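Local structure of beta-galactosidase (Bacillus circulans subsp. alkalophilus, 3TTY) at residues Phe45-Ile50 and Pro119-Tyr124. The protein hydrolyses terminal beta-galactosyl residues of beta-galactosides, binding galactose at a TIM-barrel active site. Numbering follows the deposited sequence.
Sequences FSWAKI and PTYRKY
The indole of W47 reaches toward helix 119-135 and meets Y121 and Y124, one helical turn apart, with the rim of its six-membered ring. The contact is wholly apolar. W47 CZ3 lies 3.7 Å from Y121 CE1, which sits at the edge of the indole near its plane, while the two side chains run at a slant to each other. The neighbouring CH2 also touches the Y121 ring; beyond it W47 CZ2 meets Y124 CB at 3.8 Å. Here CB, with the adjoining backbone C, does the touching, because Y124 CG stands anti to its carbonyl carbon (chi1 -66°) and carries the phenol away from the indole. W47 itself holds CG anti to the backbone N (chi1 -166°), which sends the ring across to the helix. Replacing this indole by an alanine is likely to open a gap beside Y121 CE1 and Y124 CB and to leave Q51 OE1 without its NE1 partner.

Two polar ends find hydrogen-bond partners beyond the contact: W47 NE1 with Q51 OE1, and Y121 OH with the carbonyl O of T82. The contact joins the short helix 47-50, which follows barrel strand 39-42 and galactose-pocket residue F45, to helix 119-135, which leads into strand 142-146; M89 of helix 87-92 touches both W47 and Y124.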
loop_
_atom_site.group_PDB
_atom_site.type_symbol
_atom_site.label_atom_id
_atom_site.label_comp_id
_atom_site.label_asym_id
_atom_site.label_seq_id
_atom_site.Cartn_x
_atom_site.Cartn_y
_atom_site.Cartn_z
ATOM N N PHE A 45 -3.809 25.641 22.196
ATOM C CA PHE A 45 -3.038 24.447 22.527
ATOM C C PHE A 45 -2.194 24.597 23.776
ATOM O O PHE A 45 -0.983 24.372 23.742
ATOM C CB PHE A 45 -2.157 24.028 21.341
ATOM C CG PHE A 45 -2.931 23.411 20.192
ATOM C CD1 PHE A 45 -3.637 22.228 20.365
ATOM C CD2 PHE A 45 -2.934 23.999 18.940
ATOM C CE1 PHE A 45 -4.337 21.641 19.309
ATOM C CE2 PHE A 45 -3.640 23.426 17.879
ATOM C CZ PHE A 45 -4.343 22.242 18.067
ATOM N N SER A 46 -2.831 24.947 24.889
ATOM C CA SER A 46 -2.077 25.227 26.097
ATOM C C SER A 46 -2.715 24.601 27.328
ATOM O O SER A 46 -2.575 25.111 28.443
ATOM C CB SER A 46 -1.915 26.737 26.284
ATOM O OG SER A 46 -0.744 27.190 25.638
ATOM N N TRP A 47 -3.410 23.491 27.122
ATOM C CA TRP A 47 -4.054 22.826 28.225
ATOM C C TRP A 47 -3.006 22.522 29.302
ATOM O O TRP A 47 -3.187 22.873 30.461
ATOM C CB TRP A 47 -4.769 21.567 27.742
ATOM C CG TRP A 47 -5.718 20.995 28.735
ATOM C CD1 TRP A 47 -5.738 21.216 30.087
ATOM C CD2 TRP A 47 -6.805 20.106 28.455
ATOM N NE1 TRP A 47 -6.768 20.499 30.665
ATOM C CE2 TRP A 47 -7.435 19.814 29.683
ATOM C CE3 TRP A 47 -7.290 19.510 27.291
ATOM C CZ2 TRP A 47 -8.547 18.977 29.766
ATOM C CZ3 TRP A 47 -8.384 18.673 27.377
ATOM C CH2 TRP A 47 -9.000 18.417 28.605
ATOM N N ALA A 48 -1.892 21.918 28.911
ATOM C CA ALA A 48 -0.866 21.551 29.883
ATOM C C ALA A 48 -0.187 22.766 30.526
ATOM O O ALA A 48 0.205 22.715 31.689
ATOM C CB ALA A 48 0.172 20.609 29.265
ATOM N N LYS A 49 -0.053 23.860 29.790
ATOM C CA LYS A 49 0.520 25.062 30.398
ATOM C C LYS A 49 -0.386 25.588 31.510
ATOM O O LYS A 49 0.071 26.057 32.552
ATOM C CB LYS A 49 0.760 26.154 29.356
ATOM C CG LYS A 49 1.552 27.348 29.908
ATOM C CD LYS A 49 1.870 28.345 28.818
ATOM C CE LYS A 49 2.747 29.487 29.346
ATOM N NZ LYS A 49 3.922 29.025 30.128
ATOM N N ILE A 50 -1.685 25.490 31.285
ATOM C CA ILE A 50 -2.646 25.950 32.266
ATOM C C ILE A 50 -2.747 24.971 33.417
ATOM O O ILE A 50 -2.666 25.355 34.587
ATOM C CB ILE A 50 -4.036 26.108 31.638
ATOM C CG1 ILE A 50 -4.011 27.235 30.598
ATOM C CG2 ILE A 50 -5.070 26.343 32.724
ATOM C CD1 ILE A 50 -5.200 27.230 29.658
ATOM N N PRO A 119 -14.753 9.609 30.594
ATOM C CA PRO A 119 -15.190 10.342 31.785
ATOM C C PRO A 119 -14.141 11.364 32.232
ATOM O O PRO A 119 -14.479 12.450 32.707
ATOM C CB PRO A 119 -15.354 9.241 32.850
ATOM C CG PRO A 119 -15.389 7.952 32.092
ATOM C CD PRO A 119 -14.596 8.163 30.842
ATOM N N THR A 120 -12.872 11.022 32.094
ATOM C CA THR A 120 -11.826 11.954 32.493
ATOM C C THR A 120 -11.806 13.187 31.603
ATOM O O THR A 120 -11.837 14.311 32.091
ATOM C CB THR A 120 -10.459 11.294 32.510
ATOM O OG1 THR A 120 -10.454 10.301 33.538
ATOM C CG2 THR A 120 -9.371 12.332 32.778
ATOM N N TYR A 121 -11.791 12.970 30.297
ATOM C CA TYR A 121 -11.784 14.070 29.345
ATOM C C TYR A 121 -12.989 15.004 29.516
ATOM O O TYR A 121 -12.851 16.225 29.491
ATOM C CB TYR A 121 -11.741 13.530 27.919
ATOM C CG TYR A 121 -11.829 14.613 26.874
ATOM C CD1 TYR A 121 -10.763 15.458 26.639
ATOM C CD2 TYR A 121 -12.978 14.784 26.118
ATOM C CE1 TYR A 121 -10.832 16.443 25.683
ATOM C CE2 TYR A 121 -13.061 15.781 25.163
ATOM C CZ TYR A 121 -11.988 16.608 24.955
ATOM O OH TYR A 121 -12.058 17.602 24.009
ATOM N N ARG A 122 -14.175 14.431 29.667
ATOM C CA ARG A 122 -15.367 15.249 29.819
ATOM C C ARG A 122 -15.337 16.029 31.129
ATOM O O ARG A 122 -15.708 17.197 31.157
ATOM C CB ARG A 122 -16.639 14.417 29.696
ATOM C CG ARG A 122 -16.902 13.958 28.272
ATOM C CD ARG A 122 -18.378 13.719 28.046
ATOM N NE ARG A 122 -18.646 13.035 26.785
ATOM C CZ ARG A 122 -19.865 12.861 26.280
ATOM N NH1 ARG A 122 -20.919 13.335 26.940
ATOM N NH2 ARG A 122 -20.030 12.222 25.118
ATOM N N LYS A 123 -14.870 15.390 32.200
ATOM C CA LYS A 123 -14.710 16.068 33.493
ATOM C C LYS A 123 -13.790 17.292 33.409
ATOM O O LYS A 123 -14.179 18.394 33.783
ATOM C CB LYS A 123 -14.208 15.095 34.573
ATOM C CG LYS A 123 -13.945 15.729 35.928
ATOM C CD LYS A 123 -13.521 14.683 36.950
ATOM C CE LYS A 123 -13.045 15.328 38.250
ATOM N NZ LYS A 123 -12.573 14.303 39.255
ATOM N N TYR A 124 -12.576 17.117 32.910
ATOM C CA TYR A 124 -11.636 18.242 32.930
ATOM C C TYR A 124 -11.840 19.253 31.801
ATOM O O TYR A 124 -11.540 20.434 31.963
ATOM C CB TYR A 124 -10.194 17.746 32.997
ATOM C CG TYR A 124 -9.908 17.052 34.299
ATOM C CD1 TYR A 124 -9.889 17.769 35.492
ATOM C CD2 TYR A 124 -9.683 15.677 34.346
ATOM C CE1 TYR A 124 -9.636 17.144 36.699
ATOM C CE2 TYR A 124 -9.425 15.036 35.561
ATOM C CZ TYR A 124 -9.409 15.777 36.735
ATOM O OH TYR A 124 -9.164 15.162 37.949
#